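Local coordinates for protein ADP-dependent (S)-NAD(P)H-hydrate dehydratase (Enterococcus faecalis, PDB 2R3B) that probably catalyses the ADP-dependent dehydration of the S-form of hydrated NADH and NADPH, repairing these damaged cofactors and releasing AMP and phosphate, at residues 227-233 with 274-278. Numbering follows the deposited sequence.
Sequences GMATGGT and YVVLP
One direct hydrogen bond joins the segments: V276 N donates to G227 O over 2.8 Å, nearly straight at the hydrogen (174°), though the donor stands 40° above the carbonyl plane. A second polar link runs through water, which donates both to V276 O and to T233 OG1 (2.7 Å to the latter). That hydroxyl in turn gives its proton to M228 O at 2.6 Å, so it ties the helix start back to the loop while accepting from the water.

Van der Waals contacts fill in beside these bonds, methyls and the proline ring resting largely on backbone atoms. V275 CG2 lies 3.4 Å from G227 O and also meets T230 CB. The methyl of T230 turns to the other segment, 3.5 Å from V276 O, and touches P278 CD. The P278 ring leans on the turn, its CG 3.4 Å from T233 N and 3.5 Å from G232 C. A side chain on G232 would jam against G231 O and crowd P278 CG; glycine lets the ring pack there.

T230 to T233 form a type II beta turn, with G232 as N-cap of helix 233-247. This glycine-rich loop-to-helix entry, next to G234 and D235, predicted to bind AMP and NADPHX respectively, is characteristic of the ribokinase-like active site.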
loop_
_atom_site.group_PDB
_atom_site.type_symbol
_atom_site.label_atom_id
_atom_site.label_comp_id
_atom_site.label_asym_id
_atom_site.label_seq_id
_atom_site.Cartn_x
_atom_site.Cartn_y
_atom_site.Cartn_z
ATOM N N GLY B 227 -17.274 -9.912 16.182
ATOM C CA GLY B 227 -16.220 -8.998 15.692
ATOM C C GLY B 227 -15.801 -9.274 14.248
ATOM O O GLY B 227 -15.214 -8.418 13.588
HETATM N N MSE B 228 -16.139 -10.466 13.746
HETATM C CA MSE B 228 -15.836 -10.886 12.379
HETATM C C MSE B 228 -16.986 -10.583 11.428
HETATM O O MSE B 228 -16.918 -10.888 10.248
HETATM C CB MSE B 228 -15.541 -12.392 12.371
HETATM C CG MSE B 228 -14.306 -12.785 13.140
HETATM SE SE MSE B 228 -14.213 -14.728 13.417
HETATM C CE MSE B 228 -13.927 -15.183 11.538
ATOM N N ALA B 229 -18.069 -9.992 11.943
ATOM C CA ALA B 229 -19.270 -9.713 11.145
ATOM C C ALA B 229 -19.052 -8.412 10.361
ATOM O O ALA B 229 -19.676 -7.375 10.631
ATOM C CB ALA B 229 -20.491 -9.599 12.043
ATOM N N THR B 230 -18.160 -8.484 9.387
ATOM C CA THR B 230 -17.793 -7.316 8.633
ATOM C C THR B 230 -17.500 -7.760 7.202
ATOM O O THR B 230 -17.154 -8.921 6.950
ATOM C CB THR B 230 -16.582 -6.573 9.256
ATOM O OG1 THR B 230 -16.354 -5.356 8.527
ATOM C CG2 THR B 230 -15.308 -7.400 9.241
ATOM N N GLY B 231 -17.684 -6.854 6.254
ATOM C CA GLY B 231 -17.468 -7.223 4.844
ATOM C C GLY B 231 -16.074 -7.735 4.593
ATOM O O GLY B 231 -15.100 -7.082 4.963
ATOM N N GLY B 232 -15.972 -8.894 3.930
ATOM C CA GLY B 232 -14.685 -9.485 3.566
ATOM C C GLY B 232 -14.351 -10.742 4.348
ATOM O O GLY B 232 -13.475 -11.495 3.962
ATOM N N THR B 233 -15.010 -10.938 5.491
ATOM C CA THR B 233 -14.753 -12.155 6.292
ATOM C C THR B 233 -15.003 -13.409 5.481
ATOM O O THR B 233 -14.217 -14.335 5.511
ATOM C CB THR B 233 -15.572 -12.139 7.575
ATOM O OG1 THR B 233 -15.115 -11.040 8.370
ATOM C CG2 THR B 233 -15.385 -13.441 8.352
ATOM N N TYR B 274 -12.113 -4.663 18.395
ATOM C CA TYR B 274 -13.579 -4.633 18.436
ATOM C C TYR B 274 -14.187 -5.211 17.142
ATOM O O TYR B 274 -15.104 -6.031 17.193
ATOM C CB TYR B 274 -14.025 -3.212 18.663
ATOM C CG TYR B 274 -15.497 -3.039 18.867
ATOM C CD1 TYR B 274 -16.084 -3.374 20.080
ATOM C CD2 TYR B 274 -16.307 -2.554 17.860
ATOM C CE1 TYR B 274 -17.452 -3.240 20.286
ATOM C CE2 TYR B 274 -17.675 -2.377 18.057
ATOM C CZ TYR B 274 -18.245 -2.728 19.299
ATOM O OH TYR B 274 -19.601 -2.570 19.475
ATOM N N VAL B 275 -13.652 -4.787 15.993
ATOM C CA VAL B 275 -13.928 -5.407 14.702
ATOM C C VAL B 275 -12.598 -5.972 14.214
ATOM O O VAL B 275 -11.522 -5.329 14.377
ATOM C CB VAL B 275 -14.556 -4.441 13.672
ATOM C CG1 VAL B 275 -13.590 -3.378 13.286
ATOM C CG2 VAL B 275 -15.010 -5.193 12.433
ATOM N N VAL B 276 -12.685 -7.183 13.644
ATOM C CA VAL B 276 -11.529 -7.902 13.146
ATOM C C VAL B 276 -11.463 -7.675 11.624
ATOM O O VAL B 276 -12.278 -8.172 10.874
ATOM C CB VAL B 276 -11.621 -9.394 13.422
ATOM C CG1 VAL B 276 -10.405 -10.119 12.824
ATOM C CG2 VAL B 276 -11.725 -9.645 14.981
ATOM N N LEU B 277 -10.517 -6.873 11.202
ATOM C CA LEU B 277 -10.333 -6.597 9.769
ATOM C C LEU B 277 -9.985 -7.903 9.096
ATOM O O LEU B 277 -9.045 -8.585 9.513
ATOM C CB LEU B 277 -9.217 -5.587 9.558
ATOM C CG LEU B 277 -9.393 -4.140 10.006
ATOM C CD1 LEU B 277 -8.094 -3.373 9.682
ATOM C CD2 LEU B 277 -10.625 -3.476 9.396
ATOM N N PRO B 278 -10.741 -8.282 8.057
ATOM C CA PRO B 278 -10.463 -9.603 7.455
ATOM C C PRO B 278 -9.048 -9.827 6.948
ATOM O O PRO B 278 -8.522 -10.963 6.995
ATOM C CB PRO B 278 -11.452 -9.644 6.296
ATOM C CG PRO B 278 -12.563 -8.851 6.739
ATOM C CD PRO B 278 -11.925 -7.672 7.447
HETATM O O HOH W 1 -13.100 -10.800 10.184
#